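Local coordinates for type IV pilus assembly protein PilF (Thermus thermophilus HB8, PDB 5OIU) that probably hydrolyses ATP as a hexameric AAA+ motor that powers assembly of type IV pili, at residues I29-N34 and G55-V60; K135-K140 and A268-L273. One frame throughout, in Å; residues are numbered along the deposited sequence.

Contact 1: I29-N34 and G55-V60; sequences IEPRQN and GALNAV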
ATOM      1  N   ILE C  29      -6.405 -40.346 -19.334  1.00 37.06           N
ATOM      2  CA  ILE C  29      -7.649 -40.379 -20.098  1.00 32.81           C
ATOM      3  C   ILE C  29      -7.579 -39.248 -21.118  1.00 42.32           C
ATOM      4  O   ILE C  29      -7.889 -38.088 -20.804  1.00 46.33           O
ATOM      5  CB  ILE C  29      -8.877 -40.268 -19.189  1.00 35.03           C
ATOM      6  CG1 ILE C  29      -8.850 -41.426 -18.185  1.00 40.06           C
ATOM      7  CG2 ILE C  29     -10.164 -40.316 -20.006  1.00 37.52           C
ATOM      8  CD1 ILE C  29     -10.120 -41.615 -17.374  1.00 41.63           C
ATOM      9  N   GLU C  30      -7.161 -39.575 -22.348  1.00 42.20           N
ATOM     10  CA  GLU C  30      -6.867 -38.587 -23.379  1.00 38.73           C
ATOM     11  C   GLU C  30      -7.950 -38.547 -24.443  1.00 40.94           C
ATOM     12  O   GLU C  30      -8.085 -39.507 -25.214  1.00 38.25           O
ATOM     13  CB  GLU C  30      -5.523 -38.878 -24.053  1.00 42.42           C
ATOM     14  CG  GLU C  30      -4.408 -39.394 -23.153  1.00 40.88           C
ATOM     15  CD  GLU C  30      -3.044 -39.287 -23.831  1.00 45.80           C
ATOM     16  OE1 GLU C  30      -2.039 -39.026 -23.134  1.00 39.17           O
ATOM     17  OE2 GLU C  30      -2.980 -39.453 -25.080  1.00 57.89           O
ATOM     18  N   PRO C  31      -8.677 -37.443 -24.589  1.00 44.98           N
ATOM     19  CA  PRO C  31      -9.471 -37.256 -25.811  1.00 51.99           C
ATOM     20  C   PRO C  31      -8.550 -37.086 -27.017  1.00 42.48           C
ATOM     21  O   PRO C  31      -7.566 -36.353 -26.964  1.00 43.91           O
ATOM     22  CB  PRO C  31     -10.274 -35.982 -25.520  1.00 45.25           C
ATOM     23  CG  PRO C  31      -9.387 -35.216 -24.605  1.00 43.71           C
ATOM     24  CD  PRO C  31      -8.646 -36.229 -23.760  1.00 36.52           C
ATOM     25  N   ARG C  32      -8.856 -37.802 -28.090  1.00 51.15           N
ATOM     26  CA  ARG C  32      -8.153 -37.691 -29.367  1.00 51.20           C
ATOM     27  C   ARG C  32      -9.143 -37.213 -30.438  1.00 48.66           C
ATOM     28  O   ARG C  32     -10.258 -36.776 -30.136  1.00 50.52           O
ATOM     29  CB  ARG C  32      -7.483 -39.025 -29.730  1.00 53.36           C
ATOM     30  CG  ARG C  32      -6.145 -39.261 -29.011  1.00 56.50           C
ATOM     31  CD  ARG C  32      -5.620 -40.704 -29.132  1.00 62.16           C
ATOM     32  NE  ARG C  32      -4.550 -40.971 -28.162  1.00 61.99           N
ATOM     33  CZ  ARG C  32      -3.920 -42.141 -28.024  1.00 66.22           C
ATOM     34  NH1 ARG C  32      -2.970 -42.284 -27.098  1.00 53.59           N
ATOM     35  NH2 ARG C  32      -4.245 -43.171 -28.802  1.00 55.34           N
ATOM     36  N   GLN C  33      -8.734 -37.287 -31.704  1.00 53.87           N
ATOM     37  CA  GLN C  33      -9.573 -36.733 -32.767  1.00 58.20           C
ATOM     38  C   GLN C  33     -10.864 -37.526 -32.930  1.00 58.63           C
ATOM     39  O   GLN C  33     -11.952 -36.941 -33.019  1.00 56.42           O
ATOM     40  CB  GLN C  33      -8.798 -36.699 -34.078  1.00 55.90           C
ATOM     41  CG  GLN C  33      -9.455 -35.918 -35.186  1.00 55.54           C
ATOM     42  CD  GLN C  33      -8.552 -35.839 -36.398  1.00 64.74           C
ATOM     43  OE1 GLN C  33      -7.972 -36.847 -36.808  1.00 67.36           O
ATOM     44  NE2 GLN C  33      -8.397 -34.636 -36.957  1.00 68.37           N
ATOM     45  N   ASN C  34     -10.770 -38.860 -32.937  1.00 58.44           N
ATOM     46  CA  ASN C  34     -11.923 -39.713 -33.190  1.00 65.26           C
ATOM     47  C   ASN C  34     -12.288 -40.658 -32.051  1.00 66.61           C
ATOM     48  O   ASN C  34     -13.303 -41.356 -32.159  1.00 68.38           O
ATOM     49  CB  ASN C  34     -11.686 -40.500 -34.477  1.00 63.75           C
ATOM     50  CG  ASN C  34     -11.541 -39.580 -35.653  1.00 65.87           C
ATOM     51  OD1 ASN C  34     -10.489 -39.522 -36.297  1.00 68.38           O
ATOM     52  ND2 ASN C  34     -12.587 -38.792 -35.902  1.00 64.30           N
ATOM     53  N   GLY C  55     -18.072 -39.418 -27.454  1.00 53.85           N
ATOM     54  CA  GLY C  55     -19.245 -39.013 -26.691  1.00 54.55           C
ATOM     55  C   GLY C  55     -19.187 -39.362 -25.211  1.00 52.63           C
ATOM     56  O   GLY C  55     -19.861 -38.714 -24.404  1.00 55.43           O
ATOM     57  N   ALA C  56     -18.387 -40.362 -24.835  1.00 52.88           N
ATOM     58  CA  ALA C  56     -18.293 -40.777 -23.440  1.00 47.09           C
ATOM     59  C   ALA C  56     -17.489 -39.806 -22.584  1.00 52.46           C
ATOM     60  O   ALA C  56     -17.569 -39.888 -21.352  1.00 49.77           O
ATOM     61  CB  ALA C  56     -17.660 -42.165 -23.352  1.00 46.42           C
ATOM     62  N   LEU C  57     -16.750 -38.879 -23.213  1.00 49.74           N
ATOM     63  CA  LEU C  57     -15.702 -38.129 -22.522  1.00 47.78           C
ATOM     64  C   LEU C  57     -16.254 -37.309 -21.368  1.00 47.56           C
ATOM     65  O   LEU C  57     -15.755 -37.401 -20.243  1.00 52.82           O
ATOM     66  CB  LEU C  57     -14.961 -37.217 -23.501  1.00 54.85           C
ATOM     67  CG  LEU C  57     -13.926 -36.288 -22.854  1.00 48.50           C
ATOM     68  CD1 LEU C  57     -12.720 -37.097 -22.397  1.00 46.69           C
ATOM     69  CD2 LEU C  57     -13.491 -35.188 -23.803  1.00 49.05           C
ATOM     70  N   ASN C  58     -17.271 -36.487 -21.621  1.00 50.59           N
ATOM     71  CA  ASN C  58     -17.737 -35.595 -20.564  1.00 54.95           C
ATOM     72  C   ASN C  58     -18.302 -36.378 -19.377  1.00 56.28           C
ATOM     73  O   ASN C  58     -18.044 -36.029 -18.218  1.00 51.86           O
ATOM     74  CB  ASN C  58     -18.751 -34.605 -21.130  1.00 57.70           C
ATOM     75  CG  ASN C  58     -18.092 -33.550 -22.008  1.00 67.52           C
ATOM     76  OD1 ASN C  58     -17.222 -32.804 -21.553  1.00 68.48           O
ATOM     77  ND2 ASN C  58     -18.483 -33.501 -23.277  1.00 74.92           N
ATOM     78  N   ALA C  59     -19.031 -37.466 -19.642  1.00 59.34           N
ATOM     79  CA  ALA C  59     -19.521 -38.316 -18.557  1.00 54.34           C
ATOM     80  C   ALA C  59     -18.372 -38.859 -17.714  1.00 52.50           C
ATOM     81  O   ALA C  59     -18.401 -38.786 -16.480  1.00 55.66           O
ATOM     82  CB  ALA C  59     -20.344 -39.467 -19.125  1.00 58.24           C
ATOM     83  N   VAL C  60     -17.352 -39.418 -18.368  1.00 47.09           N
ATOM     84  CA  VAL C  60     -16.193 -39.946 -17.652  1.00 49.54           C
ATOM     85  C   VAL C  60     -15.506 -38.839 -16.857  1.00 53.23           C
ATOM     86  O   VAL C  60     -15.218 -38.994 -15.661  1.00 48.73           O
ATOM     87  CB  VAL C  60     -15.231 -40.627 -18.644  1.00 49.60           C
ATOM     88  CG1 VAL C  60     -13.824 -40.717 -18.079  1.00 44.81           C
ATOM     89  CG2 VAL C  60     -15.738 -42.006 -18.978  1.00 53.26           C
TER
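Pro31 offers its CB to the tip of Leu57, which arrives from the helix with CD2 in front, 3.7 Å from that proline atom. The second branch of the leucine, CD1, lies 4.1 Å from Pro31 CB, so the fork rests against one corner of the ring. Leu57 reaches this corner because its CG is anti to the backbone N (chi1 175°), and the two side chains cross at a slant. One turn on, Val60 turns CG1 to Ile29, whose outstretched end (chi2 -169°) brings CD1 to 3.9 Å from that methyl, with Ile29 CG2 behind it at 4.2 Å from the same atom. These pairs fasten helix 57-67 to one face of the six-stranded antiparallel sheet in the N-terminal part of PilF, of which strand 26-31 is an inner strand. Val60 also meets Ala8 and Phe11 of helix 6-22, and Leu57 and Ile29 both touch Val36 on the adjoining strand. Glu30 points away from the helix: its OE2 is in a salt bridge with Arg32 NH1, through a weak hydrogen bond, while OE1 forms salt bridges with Lys106 and Arg39 of the same chain and accepts a hydrogen bond from Asn188 of a neighbouring subunit.

Contact 2: K135-K140 and A268-L273; sequences KEVISK and ALIGVL
Val137, in the last turn of helix 128-138, and Lys140, just beyond it, meet Ile270 at the start of strand 269-281, a helix-on-sheet contact in the P-loop ATPase core. The nearest approach is made by the aliphatic part of the lysine: Lys140 CD lies 3.6 Å from Ile270 CG2 and 4.0 Å from Ile270 CB, and the two side chains run past each other in opposite directions. The lysine chain runs straight to CD (chi2 -167°), which does the touching, and bends only beyond it, at chi3 (138°), where CE and NZ turn off. Ile270 uses its other branch on the helix itself. With CG1 placed between its backbone N and carbonyl carbon (chi1 49°), it presents CD1 to the carbonyl oxygen Val137 O at 3.9 Å and CG1 to Val137 CG1 at 4.2 Å. That same oxygen accepts a backbone bond from Lys140 N, so the methyl rests beside a carbonyl already engaged in the helix end. Ser139 OG donates to Lys135 O at 2.8 Å, tying the final turn back on itself.

The backbones come nearest at Val137 and Gly271, whose CA atoms are 6.7 Å apart; glycine brings no side chain between them. Ile270 itself departs from an extended conformation, whereas Gly271 is almost fully stretched. Strand 143-148 completes the setting: its Phe145 packs on Val137, and its backbone pairs with Ile270 and Gly271 through Ile144 and Leu146. The helix therefore lies over two neighbouring parallel strands, and a short loop leads from it into one of them, 143-148, an alpha/beta layering typical of the RecA-like core of P-loop ATPases.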
ATOM      1  N   LYS C 135      11.842 -29.171  17.706  1.00 44.90           N
ATOM      2  CA  LYS C 135      11.346 -29.675  18.988  1.00 45.48           C
ATOM      3  C   LYS C 135      10.997 -28.526  19.923  1.00 44.89           C
ATOM      4  O   LYS C 135       9.986 -28.557  20.637  1.00 44.14           O
ATOM      5  CB  LYS C 135      12.411 -30.556  19.652  1.00 43.46           C
ATOM      6  CG  LYS C 135      12.319 -32.043  19.391  1.00 48.01           C
ATOM      7  CD  LYS C 135      13.465 -32.784  20.108  1.00 54.14           C
ATOM      8  CE  LYS C 135      13.470 -32.523  21.614  1.00 52.67           C
ATOM      9  NZ  LYS C 135      14.666 -33.108  22.287  1.00 53.58           N
ATOM     10  N   GLU C 136      11.839 -27.506  19.938  1.00 44.15           N
ATOM     11  CA  GLU C 136      11.610 -26.386  20.824  1.00 47.99           C
ATOM     12  C   GLU C 136      10.376 -25.590  20.410  1.00 44.82           C
ATOM     13  O   GLU C 136       9.642 -25.104  21.273  1.00 46.86           O
ATOM     14  CB  GLU C 136      12.876 -25.539  20.858  1.00 47.61           C
ATOM     15  CG  GLU C 136      12.749 -24.212  21.530  1.00 54.48           C
ATOM     16  CD  GLU C 136      14.077 -23.496  21.539  1.00 73.16           C
ATOM     17  OE1 GLU C 136      15.083 -24.149  21.147  1.00 67.26           O
ATOM     18  OE2 GLU C 136      14.114 -22.304  21.945  1.00 87.97           O
ATOM     19  N   VAL C 137      10.093 -25.478  19.111  1.00 45.90           N
ATOM     20  CA  VAL C 137       8.884 -24.766  18.694  1.00 44.66           C
ATOM     21  C   VAL C 137       7.634 -25.513  19.148  1.00 41.30           C
ATOM     22  O   VAL C 137       6.728 -24.923  19.753  1.00 34.19           O
ATOM     23  CB  VAL C 137       8.877 -24.540  17.174  1.00 43.00           C
ATOM     24  CG1 VAL C 137       7.565 -23.882  16.746  1.00 43.46           C
ATOM     25  CG2 VAL C 137      10.044 -23.678  16.776  1.00 45.60           C
ATOM     26  N   ILE C 138       7.565 -26.821  18.874  1.00 37.98           N
ATOM     27  CA  ILE C 138       6.349 -27.571  19.179  1.00 38.06           C
ATOM     28  C   ILE C 138       6.157 -27.840  20.663  1.00 40.99           C
ATOM     29  O   ILE C 138       5.067 -28.265  21.072  1.00 36.58           O
ATOM     30  CB  ILE C 138       6.319 -28.905  18.413  1.00 38.62           C
ATOM     31  CG1 ILE C 138       7.419 -29.853  18.914  1.00 42.43           C
ATOM     32  CG2 ILE C 138       6.421 -28.661  16.909  1.00 38.58           C
ATOM     33  CD1 ILE C 138       7.343 -31.234  18.251  1.00 38.33           C
ATOM     34  N   SER C 139       7.179 -27.607  21.483  1.00 41.88           N
ATOM     35  CA  SER C 139       7.055 -27.796  22.920  1.00 39.73           C
ATOM     36  C   SER C 139       6.464 -26.594  23.633  1.00 35.94           C
ATOM     37  O   SER C 139       6.177 -26.694  24.823  1.00 43.57           O
ATOM     38  CB  SER C 139       8.415 -28.115  23.533  1.00 34.82           C
ATOM     39  OG  SER C 139       8.848 -29.371  23.057  1.00 51.53           O
ATOM     40  N   LYS C 140       6.301 -25.470  22.953  1.00 37.22           N
ATOM     41  CA  LYS C 140       5.768 -24.283  23.590  1.00 33.05           C
ATOM     42  C   LYS C 140       4.349 -24.550  24.078  1.00 36.10           C
ATOM     43  O   LYS C 140       3.625 -25.368  23.499  1.00 38.05           O
ATOM     44  CB  LYS C 140       5.775 -23.111  22.613  1.00 35.23           C
ATOM     45  CG  LYS C 140       7.155 -22.539  22.367  1.00 39.44           C
ATOM     46  CD  LYS C 140       7.072 -21.197  21.651  1.00 44.66           C
ATOM     47  CE  LYS C 140       8.072 -20.218  22.256  1.00 46.35           C
ATOM     48  NZ  LYS C 140       9.327 -20.935  22.631  1.00 48.65           N
ATOM     49  N   ALA C 268       1.188 -14.051  18.321  1.00 42.07           N
ATOM     50  CA  ALA C 268       0.699 -15.431  18.365  1.00 38.26           C
ATOM     51  C   ALA C 268       1.569 -16.419  17.608  1.00 43.05           C
ATOM     52  O   ALA C 268       1.704 -17.576  18.035  1.00 38.73           O
ATOM     53  CB  ALA C 268      -0.729 -15.508  17.805  1.00 30.72           C
ATOM     54  N   LEU C 269       2.145 -15.993  16.485  1.00 41.89           N
ATOM     55  CA  LEU C 269       2.904 -16.895  15.638  1.00 35.86           C
ATOM     56  C   LEU C 269       4.180 -17.305  16.346  1.00 40.78           C
ATOM     57  O   LEU C 269       4.970 -16.451  16.746  1.00 41.69           O
ATOM     58  CB  LEU C 269       3.215 -16.224  14.310  1.00 40.03           C
ATOM     59  CG  LEU C 269       3.974 -17.104  13.321  1.00 42.48           C
ATOM     60  CD1 LEU C 269       3.086 -18.210  12.866  1.00 39.88           C
ATOM     61  CD2 LEU C 269       4.430 -16.280  12.137  1.00 39.17           C
ATOM     62  N   ILE C 270       4.386 -18.610  16.518  1.00 41.29           N
ATOM     63  CA  ILE C 270       5.619 -19.062  17.138  1.00 35.04           C
ATOM     64  C   ILE C 270       6.608 -19.572  16.111  1.00 36.83           C
ATOM     65  O   ILE C 270       7.815 -19.595  16.394  1.00 38.95           O
ATOM     66  CB  ILE C 270       5.362 -20.133  18.216  1.00 34.22           C
ATOM     67  CG1 ILE C 270       4.441 -21.214  17.690  1.00 38.75           C
ATOM     68  CG2 ILE C 270       4.717 -19.518  19.428  1.00 36.50           C
ATOM     69  CD1 ILE C 270       4.108 -22.239  18.736  1.00 36.32           C
ATOM     70  N   GLY C 271       6.149 -19.967  14.932  1.00 40.26           N
ATOM     71  CA  GLY C 271       7.061 -20.424  13.902  1.00 37.60           C
ATOM     72  C   GLY C 271       6.310 -20.844  12.659  1.00 38.82           C
ATOM     73  O   GLY C 271       5.088 -21.059  12.683  1.00 38.13           O
ATOM     74  N   VAL C 272       7.068 -20.946  11.562  1.00 37.85           N
ATOM     75  CA  VAL C 272       6.549 -21.411  10.282  1.00 39.08           C
ATOM     76  C   VAL C 272       7.484 -22.480   9.744  1.00 40.24           C
ATOM     77  O   VAL C 272       8.700 -22.268   9.666  1.00 40.93           O
ATOM     78  CB  VAL C 272       6.397 -20.272   9.257  1.00 39.01           C
ATOM     79  CG1 VAL C 272       5.718 -20.783   8.001  1.00 31.12           C
ATOM     80  CG2 VAL C 272       5.585 -19.140   9.850  1.00 42.63           C
ATOM     81  N   LEU C 273       6.924 -23.624   9.379  1.00 36.40           N
ATOM     82  CA  LEU C 273       7.676 -24.689   8.734  1.00 36.14           C
ATOM     83  C   LEU C 273       7.221 -24.789   7.290  1.00 40.40           C
ATOM     84  O   LEU C 273       6.029 -24.994   7.032  1.00 40.55           O
ATOM     85  CB  LEU C 273       7.466 -26.023   9.436  1.00 33.28           C
ATOM     86  CG  LEU C 273       8.227 -27.097   8.686  1.00 34.96           C
ATOM     87  CD1 LEU C 273       9.699 -26.910   8.982  1.00 38.51           C
ATOM     88  CD2 LEU C 273       7.757 -28.462   9.117  1.00 34.30           C
TER

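Contact 1 and contact 2 illustrate how a two-part motor subunit repeats helix-on-sheet packing in separate units: their centres are 49 Å apart, their nearest atoms about 33 Å, and they lie on opposite sides of the chain's centre. Neither includes a residue of the ATP pocket, yet each belongs to a sheet that contributes to it. The sheet of contact 1 carries Arg82 on its edge strand 79-87. In contact 2, strand 269-281 carries Leu277 further along, while the neighbouring strand 143-148 runs into the P-loop, with Gly152, Lys155 and Ser156. ATP is thus bound by residues from both parts of the chain, consistent with nucleotide-driven movement between them.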